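Local coordinates for putative lipoprotein (Bacteroides fragilis, PDB 3NQI) that is of unknown function but is probably a bacterial lipoprotein that may bind lipid, at residues 114-119 / 125-130; 201-206 / 210-215. One frame throughout, in Å; residues are numbered along the deposited sequence.

The two contacts follow one another along the chain: 114-119 with 125-130 closes before 201-206 with 210-215 opens. Their centres lie about 21 Å apart and their nearest atoms about 6 Å apart, without touching. Contact 1 belongs to the beta hairpin of strands 117-120 and 123-132, near the middle of the chain; contact 2 sits about 20 Å from the chain centre, where a short connection leads from helix 197-207 to strand 214-221. Strand 186-195 pairs with 123-132 and is followed in the chain by helix 197-207, which ties the hairpin to the helix-to-strand connection, one near the chain's centre, the other near its periphery, both partly buried.

Contact 1 of 2, residues 114-119 / 125-130; sequences VAPFQF and VLPVLY
The ring of F117 lies against V125, whose CB sits over one ring face, 3.8 Å from the centroid and 21° off the ring normal, a CH-pi contact. The approach is offset towards the rim: CB comes within 3.6 Å of F117 CZ, and CG1 is near CE1 as well. With CG placed between the backbone N and the carbonyl carbon (chi1 69°), the end of the ring is brought alongside V125, its pair. A flat ring suits this place because its face can take the branched CB while the outer ring atoms touch both methyls, and V125 suits the strand because branching at CB is well tolerated in extended backbone. CG2 of V125, lying beside its own backbone N, also meets F119 CB at 4.1 Å.

Two backbone bonds fix this packing. F117 N donates to V125 O at 2.9 Å, while V125 N donates to F117 O at 2.8 Å with an N-H...O angle of 166°. P116 CA adds a CA-H...O contact to V125 O, at 3.2 Å, so that one carbonyl is met from two neighbouring residues.

Beyond this pair the ladder stops, since P127 has no N-H to offer A115; its ring instead packs against the chain, CD lying 3.5 Å from P116 N, while V114 CG1 touches P127 CG. The rings of P116 and P127 cross at about a right angle, a rigid apolar junction where 114-119 bends away from its partner. Further out, F107 lies on P127, Y238 and I240 back P116, and F191 covers V125. The F117-V125 register, an antiparallel hydrogen-bonded pair, is that of a beta hairpin, here strands 117-120 and 123-132, whose connection carries the cadmium ligand E121.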
ATOM      1  N   VAL A 114      -1.515 -12.419  -3.988  1.00 25.45           N
ATOM      2  CA  VAL A 114      -0.976 -11.781  -2.833  1.00 24.43           C
ATOM      3  C   VAL A 114      -2.118 -10.935  -2.265  1.00 21.39           C
ATOM      4  O   VAL A 114      -3.029 -10.556  -3.004  1.00 20.51           O
ATOM      5  CB  VAL A 114       0.233 -10.890  -3.204  1.00 25.26           C
ATOM      6  CG1 VAL A 114      -0.167  -9.859  -4.271  1.00 20.31           C
ATOM      7  CG2 VAL A 114       0.783 -10.218  -1.946  1.00 30.07           C
ATOM      8  N   ALA A 115      -2.099 -10.777  -0.951  1.00 20.10           N
ATOM      9  CA  ALA A 115      -3.123 -10.070  -0.152  1.00 22.18           C
ATOM     10  C   ALA A 115      -2.412  -9.098   0.791  1.00 18.15           C
ATOM     11  O   ALA A 115      -1.158  -9.045   0.793  1.00 19.16           O
ATOM     12  CB  ALA A 115      -3.998 -11.112   0.618  1.00 22.38           C
ATOM     13  N   PRO A 116      -3.148  -8.277   1.569  1.00 19.74           N
ATOM     14  CA  PRO A 116      -2.401  -7.350   2.423  1.00 19.92           C
ATOM     15  C   PRO A 116      -1.400  -8.092   3.286  1.00 20.06           C
ATOM     16  O   PRO A 116      -1.716  -9.173   3.799  1.00 17.46           O
ATOM     17  CB  PRO A 116      -3.494  -6.738   3.300  1.00 19.22           C
ATOM     18  CG  PRO A 116      -4.693  -6.744   2.333  1.00 20.01           C
ATOM     19  CD  PRO A 116      -4.598  -8.066   1.691  1.00 19.76           C
ATOM     20  N   PHE A 117      -0.198  -7.540   3.403  1.00 18.77           N
ATOM     21  CA  PHE A 117       0.903  -8.240   4.049  1.00 20.45           C
ATOM     22  C   PHE A 117       1.845  -7.329   4.807  1.00 20.52           C
ATOM     23  O   PHE A 117       1.821  -6.127   4.632  1.00 18.41           O
ATOM     24  CB  PHE A 117       1.667  -9.110   3.061  1.00 22.39           C
ATOM     25  CG  PHE A 117       2.471  -8.340   2.028  1.00 19.15           C
ATOM     26  CD1 PHE A 117       1.928  -8.036   0.792  1.00 18.00           C
ATOM     27  CD2 PHE A 117       3.790  -7.993   2.278  1.00 26.08           C
ATOM     28  CE1 PHE A 117       2.678  -7.337  -0.152  1.00 20.57           C
ATOM     29  CE2 PHE A 117       4.547  -7.318   1.336  1.00 25.54           C
ATOM     30  CZ  PHE A 117       4.007  -7.001   0.121  1.00 21.93           C
ATOM     31  N   GLN A 118       2.685  -7.929   5.644  1.00 18.67           N
ATOM     32  CA  GLN A 118       3.624  -7.206   6.446  1.00 19.89           C
ATOM     33  C   GLN A 118       4.948  -7.136   5.732  1.00 20.32           C
ATOM     34  O   GLN A 118       5.504  -8.156   5.348  1.00 19.79           O
ATOM     35  CB  GLN A 118       3.783  -7.882   7.819  1.00 20.73           C
ATOM     36  CG  GLN A 118       4.635  -7.030   8.773  1.00 24.06           C
ATOM     37  CD  GLN A 118       4.905  -7.637  10.130  1.00 25.93           C
ATOM     38  OE1 GLN A 118       4.490  -8.770  10.417  1.00 24.11           O
ATOM     39  NE2 GLN A 118       5.646  -6.885  10.978  1.00 20.83           N
ATOM     40  N   PHE A 119       5.474  -5.951   5.536  1.00 18.85           N
ATOM     41  CA  PHE A 119       6.813  -5.814   4.925  1.00 21.44           C
ATOM     42  C   PHE A 119       7.929  -5.851   5.996  1.00 20.91           C
ATOM     43  O   PHE A 119       8.959  -6.551   5.859  1.00 19.46           O
ATOM     44  CB  PHE A 119       6.896  -4.508   4.126  1.00 20.24           C
ATOM     45  CG  PHE A 119       8.239  -4.259   3.545  1.00 22.98           C
ATOM     46  CD1 PHE A 119       8.613  -4.918   2.373  1.00 26.49           C
ATOM     47  CD2 PHE A 119       9.160  -3.427   4.185  1.00 20.18           C
ATOM     48  CE1 PHE A 119       9.886  -4.743   1.841  1.00 28.58           C
ATOM     49  CE2 PHE A 119      10.433  -3.244   3.661  1.00 23.97           C
ATOM     50  CZ  PHE A 119      10.783  -3.903   2.448  1.00 19.04           C
ATOM     51  N   VAL A 125       1.707  -3.531   3.527  1.00 19.99           N
ATOM     52  CA  VAL A 125       1.466  -3.319   2.119  1.00 17.43           C
ATOM     53  C   VAL A 125       0.100  -3.841   1.690  1.00 19.09           C
ATOM     54  O   VAL A 125      -0.247  -4.978   1.997  1.00 16.54           O
ATOM     55  CB  VAL A 125       2.566  -3.908   1.246  1.00 16.77           C
ATOM     56  CG1 VAL A 125       2.252  -3.597  -0.282  1.00 16.22           C
ATOM     57  CG2 VAL A 125       3.924  -3.278   1.632  1.00 19.01           C
ATOM     58  N   LEU A 126      -0.668  -2.972   1.018  1.00 13.31           N
ATOM     59  CA  LEU A 126      -1.946  -3.380   0.391  1.00 16.65           C
ATOM     60  C   LEU A 126      -1.814  -3.542  -1.113  1.00 17.62           C
ATOM     61  O   LEU A 126      -1.486  -2.616  -1.799  1.00 16.81           O
ATOM     62  CB  LEU A 126      -3.064  -2.389   0.733  1.00 18.37           C
ATOM     63  CG  LEU A 126      -3.767  -2.465   2.093  1.00 23.11           C
ATOM     64  CD1 LEU A 126      -2.834  -2.594   3.201  1.00 28.80           C
ATOM     65  CD2 LEU A 126      -4.747  -1.190   2.216  1.00 18.71           C
ATOM     66  N   PRO A 127      -2.045  -4.769  -1.651  1.00 16.39           N
ATOM     67  CA  PRO A 127      -2.277  -4.845  -3.096  1.00 18.35           C
ATOM     68  C   PRO A 127      -3.666  -4.323  -3.409  1.00 22.06           C
ATOM     69  O   PRO A 127      -4.604  -4.788  -2.756  1.00 27.73           O
ATOM     70  CB  PRO A 127      -2.200  -6.339  -3.384  1.00 16.97           C
ATOM     71  CG  PRO A 127      -1.940  -7.001  -2.086  1.00 19.99           C
ATOM     72  CD  PRO A 127      -2.295  -6.074  -1.004  1.00 20.04           C
ATOM     73  N   VAL A 128      -3.842  -3.288  -4.255  1.00 19.73           N
ATOM     74  CA  VAL A 128      -5.155  -2.832  -4.589  1.00 17.30           C
ATOM     75  C   VAL A 128      -5.504  -3.161  -6.077  1.00 19.97           C
ATOM     76  O   VAL A 128      -4.712  -2.882  -6.984  1.00 19.15           O
ATOM     77  CB  VAL A 128      -5.361  -1.308  -4.281  1.00 19.57           C
ATOM     78  CG1 VAL A 128      -6.845  -1.042  -4.334  1.00 18.58           C
ATOM     79  CG2 VAL A 128      -4.813  -0.984  -2.916  1.00 16.86           C
ATOM     80  N   LEU A 129      -6.640  -3.830  -6.290  1.00 18.25           N
ATOM     81  CA  LEU A 129      -7.264  -4.045  -7.631  1.00 18.68           C
ATOM     82  C   LEU A 129      -8.468  -3.081  -7.690  1.00 22.46           C
ATOM     83  O   LEU A 129      -9.389  -3.124  -6.864  1.00 21.02           O
ATOM     84  CB  LEU A 129      -7.634  -5.504  -7.854  1.00 23.61           C
ATOM     85  CG  LEU A 129      -7.858  -6.124  -9.250  1.00 29.37           C
ATOM     86  CD1 LEU A 129      -6.637  -5.995 -10.139  1.00 29.89           C
ATOM     87  CD2 LEU A 129      -8.224  -7.590  -9.082  1.00 27.17           C
ATOM     88  N   TYR A 130      -8.408  -2.153  -8.632  1.00 18.54           N
ATOM     89  CA  TYR A 130      -9.401  -1.112  -8.701  1.00 19.56           C
ATOM     90  C   TYR A 130      -9.698  -0.634 -10.132  1.00 20.35           C
ATOM     91  O   TYR A 130      -9.096  -1.096 -11.079  1.00 22.59           O
ATOM     92  CB  TYR A 130      -8.981   0.010  -7.794  1.00 20.15           C
ATOM     93  CG  TYR A 130      -7.713   0.752  -8.136  1.00 20.88           C
ATOM     94  CD1 TYR A 130      -6.468   0.209  -7.891  1.00 18.47           C
ATOM     95  CD2 TYR A 130      -7.758   2.036  -8.670  1.00 17.20           C
ATOM     96  CE1 TYR A 130      -5.270   0.883  -8.246  1.00 20.36           C
ATOM     97  CE2 TYR A 130      -6.575   2.737  -8.989  1.00 20.85           C
ATOM     98  CZ  TYR A 130      -5.345   2.168  -8.754  1.00 23.75           C
ATOM     99  OH  TYR A 130      -4.215   2.845  -9.060  1.00 26.27           O
TER

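Contact 2 of 2, residues 201-206 / 210-215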
ATOM      1  N   ARG A 201       2.207   3.096  17.893  1.00 20.66           N
ATOM      2  CA  ARG A 201       2.497   3.822  19.115  0.50 23.19           C
ATOM      3  C   ARG A 201       1.185   4.161  19.858  1.00 23.37           C
ATOM      4  O   ARG A 201       1.074   3.926  21.068  1.00 20.96           O
ATOM      5  CB  ARG A 201       3.293   5.093  18.798  0.50 23.37           C
ATOM      6  CG  ARG A 201       4.046   5.666  19.967  0.50 24.82           C
ATOM      7  CD  ARG A 201       4.494   7.099  19.724  0.50 27.30           C
ATOM      8  NE  ARG A 201       3.462   7.878  19.057  0.50 30.63           N
ATOM      9  CZ  ARG A 201       2.344   8.340  19.609  0.50 25.29           C
ATOM     10  NH1 ARG A 201       2.044   8.124  20.863  0.50 21.79           N
ATOM     11  NH2 ARG A 201       1.490   9.009  18.859  0.50 33.06           N
ATOM     12  N   GLU A 202       0.197   4.692  19.128  1.00 20.88           N
ATOM     13  CA  GLU A 202      -1.113   5.043  19.711  1.00 24.43           C
ATOM     14  C   GLU A 202      -1.891   3.834  20.174  1.00 21.15           C
ATOM     15  O   GLU A 202      -2.493   3.863  21.228  1.00 23.40           O
ATOM     16  CB  GLU A 202      -1.972   5.897  18.767  1.00 24.95           C
ATOM     17  CG  GLU A 202      -1.560   7.350  18.812  1.00 34.57           C
ATOM     18  CD  GLU A 202      -1.892   8.011  20.151  1.00 27.91           C
ATOM     19  OE1 GLU A 202      -3.043   8.441  20.340  1.00 49.03           O
ATOM     20  OE2 GLU A 202      -1.073   8.079  21.055  1.00 27.88           O
ATOM     21  N   TYR A 203      -1.799   2.751  19.427  1.00 21.29           N
ATOM     22  CA  TYR A 203      -2.416   1.503  19.777  1.00 20.96           C
ATOM     23  C   TYR A 203      -1.843   0.955  21.103  1.00 23.23           C
ATOM     24  O   TYR A 203      -2.562   0.475  21.995  1.00 22.19           O
ATOM     25  CB  TYR A 203      -2.198   0.486  18.641  1.00 22.24           C
ATOM     26  CG  TYR A 203      -2.312  -0.916  19.137  1.00 23.04           C
ATOM     27  CD1 TYR A 203      -3.568  -1.525  19.302  1.00 25.78           C
ATOM     28  CD2 TYR A 203      -1.179  -1.619  19.556  1.00 24.69           C
ATOM     29  CE1 TYR A 203      -3.652  -2.798  19.822  1.00 22.50           C
ATOM     30  CE2 TYR A 203      -1.264  -2.883  20.066  1.00 23.48           C
ATOM     31  CZ  TYR A 203      -2.494  -3.489  20.184  1.00 23.96           C
ATOM     32  OH  TYR A 203      -2.581  -4.780  20.729  1.00 22.08           O
ATOM     33  N   THR A 204      -0.522   1.022  21.240  1.00 20.97           N
ATOM     34  CA  THR A 204       0.125   0.661  22.491  1.00 21.61           C
ATOM     35  C   THR A 204      -0.321   1.509  23.673  1.00 21.01           C
ATOM     36  O   THR A 204      -0.540   0.983  24.775  1.00 21.96           O
ATOM     37  CB  THR A 204       1.693   0.673  22.356  1.00 20.82           C
ATOM     38  OG1 THR A 204       2.065  -0.461  21.569  1.00 22.97           O
ATOM     39  CG2 THR A 204       2.381   0.617  23.720  1.00 21.35           C
ATOM     40  N   LEU A 205      -0.405   2.817  23.484  1.00 21.60           N
ATOM     41  CA  LEU A 205      -0.796   3.688  24.579  1.00 23.81           C
ATOM     42  C   LEU A 205      -2.238   3.425  25.041  1.00 26.50           C
ATOM     43  O   LEU A 205      -2.485   3.458  26.232  1.00 28.37           O
ATOM     44  CB  LEU A 205      -0.632   5.152  24.238  1.00 23.79           C
ATOM     45  CG  LEU A 205       0.822   5.606  24.193  1.00 28.17           C
ATOM     46  CD1 LEU A 205       0.842   6.958  23.555  1.00 26.34           C
ATOM     47  CD2 LEU A 205       1.480   5.606  25.564  1.00 24.03           C
ATOM     48  N   LYS A 206      -3.148   3.118  24.121  1.00 24.94           N
ATOM     49  CA  LYS A 206      -4.570   2.905  24.485  1.00 28.54           C
ATOM     50  C   LYS A 206      -4.846   1.479  24.954  1.00 27.23           C
ATOM     51  O   LYS A 206      -5.652   1.276  25.820  1.00 29.40           O
ATOM     52  CB  LYS A 206      -5.486   3.209  23.301  1.00 29.18           C
ATOM     53  CG  LYS A 206      -5.338   4.558  22.643  1.00 38.04           C
ATOM     54  CD  LYS A 206      -5.862   5.694  23.456  1.00 47.15           C
ATOM     55  CE  LYS A 206      -6.016   6.927  22.539  1.00 53.09           C
ATOM     56  NZ  LYS A 206      -6.270   8.207  23.273  1.00 54.81           N
ATOM     57  N   THR A 210       2.250  -4.285  24.014  1.00 26.55           N
ATOM     58  CA  THR A 210       3.507  -3.913  23.324  1.00 25.66           C
ATOM     59  C   THR A 210       3.381  -4.006  21.798  1.00 26.87           C
ATOM     60  O   THR A 210       4.060  -3.292  21.040  1.00 23.98           O
ATOM     61  CB  THR A 210       4.658  -4.813  23.731  1.00 27.31           C
ATOM     62  OG1 THR A 210       4.351  -6.163  23.365  1.00 30.72           O
ATOM     63  CG2 THR A 210       4.923  -4.766  25.247  1.00 25.47           C
ATOM     64  N   LYS A 211       2.476  -4.874  21.344  1.00 25.26           N
ATOM     65  CA  LYS A 211       2.221  -5.089  19.929  1.00 24.19           C
ATOM     66  C   LYS A 211       0.908  -5.875  19.744  1.00 21.96           C
ATOM     67  O   LYS A 211       0.530  -6.645  20.611  1.00 21.82           O
ATOM     68  CB  LYS A 211       3.353  -5.899  19.289  1.00 23.10           C
ATOM     69  CG  LYS A 211       3.599  -7.231  19.935  1.00 26.42           C
ATOM     70  CD  LYS A 211       4.615  -8.015  19.176  1.00 36.08           C
ATOM     71  CE  LYS A 211       4.834  -9.367  19.825  1.00 42.45           C
ATOM     72  NZ  LYS A 211       5.937 -10.125  19.123  1.00 51.08           N
ATOM     73  N   PRO A 212       0.243  -5.701  18.609  1.00 22.38           N
ATOM     74  CA  PRO A 212      -0.980  -6.458  18.370  1.00 21.82           C
ATOM     75  C   PRO A 212      -0.622  -7.850  17.936  1.00 22.69           C
ATOM     76  O   PRO A 212       0.463  -8.019  17.382  1.00 24.12           O
ATOM     77  CB  PRO A 212      -1.617  -5.722  17.215  1.00 20.72           C
ATOM     78  CG  PRO A 212      -0.465  -5.159  16.441  1.00 23.69           C
ATOM     79  CD  PRO A 212       0.580  -4.817  17.478  1.00 21.49           C
ATOM     80  N   ALA A 213      -1.495  -8.820  18.187  1.00 21.83           N
ATOM     81  CA  ALA A 213      -1.346 -10.167  17.582  1.00 22.66           C
ATOM     82  C   ALA A 213      -1.643 -10.067  16.071  1.00 22.85           C
ATOM     83  O   ALA A 213      -1.019 -10.739  15.265  1.00 23.13           O
ATOM     84  CB  ALA A 213      -2.321 -11.166  18.231  1.00 23.73           C
ATOM     85  N   LYS A 214      -2.596  -9.227  15.684  1.00 23.38           N
ATOM     86  CA  LYS A 214      -2.930  -9.105  14.253  1.00 23.60           C
ATOM     87  C   LYS A 214      -3.435  -7.725  13.912  1.00 21.88           C
ATOM     88  O   LYS A 214      -3.937  -6.975  14.783  1.00 21.20           O
ATOM     89  CB  LYS A 214      -3.870 -10.264  13.796  1.00 27.83           C
ATOM     90  CG  LYS A 214      -5.283 -10.174  14.238  1.00 36.19           C
ATOM     91  CD  LYS A 214      -6.146 -11.321  13.629  1.00 36.18           C
ATOM     92  CE  LYS A 214      -7.552 -11.287  14.212  1.00 36.95           C
ATOM     93  NZ  LYS A 214      -8.318 -12.505  13.951  1.00 34.35           N
ATOM     94  N   ILE A 215      -3.235  -7.364  12.656  1.00 19.53           N
ATOM     95  CA  ILE A 215      -3.769  -6.130  12.091  1.00 18.88           C
ATOM     96  C   ILE A 215      -4.875  -6.543  11.124  1.00 20.14           C
ATOM     97  O   ILE A 215      -4.735  -7.516  10.349  1.00 19.81           O
ATOM     98  CB  ILE A 215      -2.706  -5.312  11.342  1.00 18.14           C
ATOM     99  CG1 ILE A 215      -1.519  -4.993  12.286  1.00 23.35           C
ATOM    100  CG2 ILE A 215      -3.373  -4.049  10.693  1.00 18.75           C
ATOM    101  CD1 ILE A 215      -0.235  -4.384  11.610  1.00 21.62           C
TER
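T204 OG1 is surrounded by main-chain carbonyls: it is hydrogen-bonded to Q209 O, makes a weak bond back to L200 O one helical turn earlier, and lies 3.5 Å from T210 O. Its first torsion (chi1 -72°) sets the hydroxyl beside the backbone N, from where it can face both the preceding turn and the chain coming out of the helix. Threonine suits the place because its short side chain keeps the hydroxyl close to the helix surface.

One residue earlier, Y203 aims its CB at 210-215, and its ring crosses the P212 ring obliquely. CE2 is 3.7 Å from P212 CD and 3.5 Å from P212 N, while OH reaches to 3.3 Å from P212 CA. CG is anti to the backbone N (chi1 157°), which carries the phenol past the proline, where OH is hydrogen-bonded to D163 O; D163 belongs to a cadmium site, and a bound cadmium ion lies about 6 Å from the Y203 side chain.

This is a helix-to-strand connection: helix 197-207 ends, the chain turns sharply, and strand 214-221 enters between strands 165-174 and 234-241. P212, buried just before that strand, is a compact apolar wedge whose ring can meet the flat phenol of Y203 without bringing a polar group to it. K211 turns its CB away from the helix, and its extended chain brings NZ to a hydrogen bond with T244 OG1.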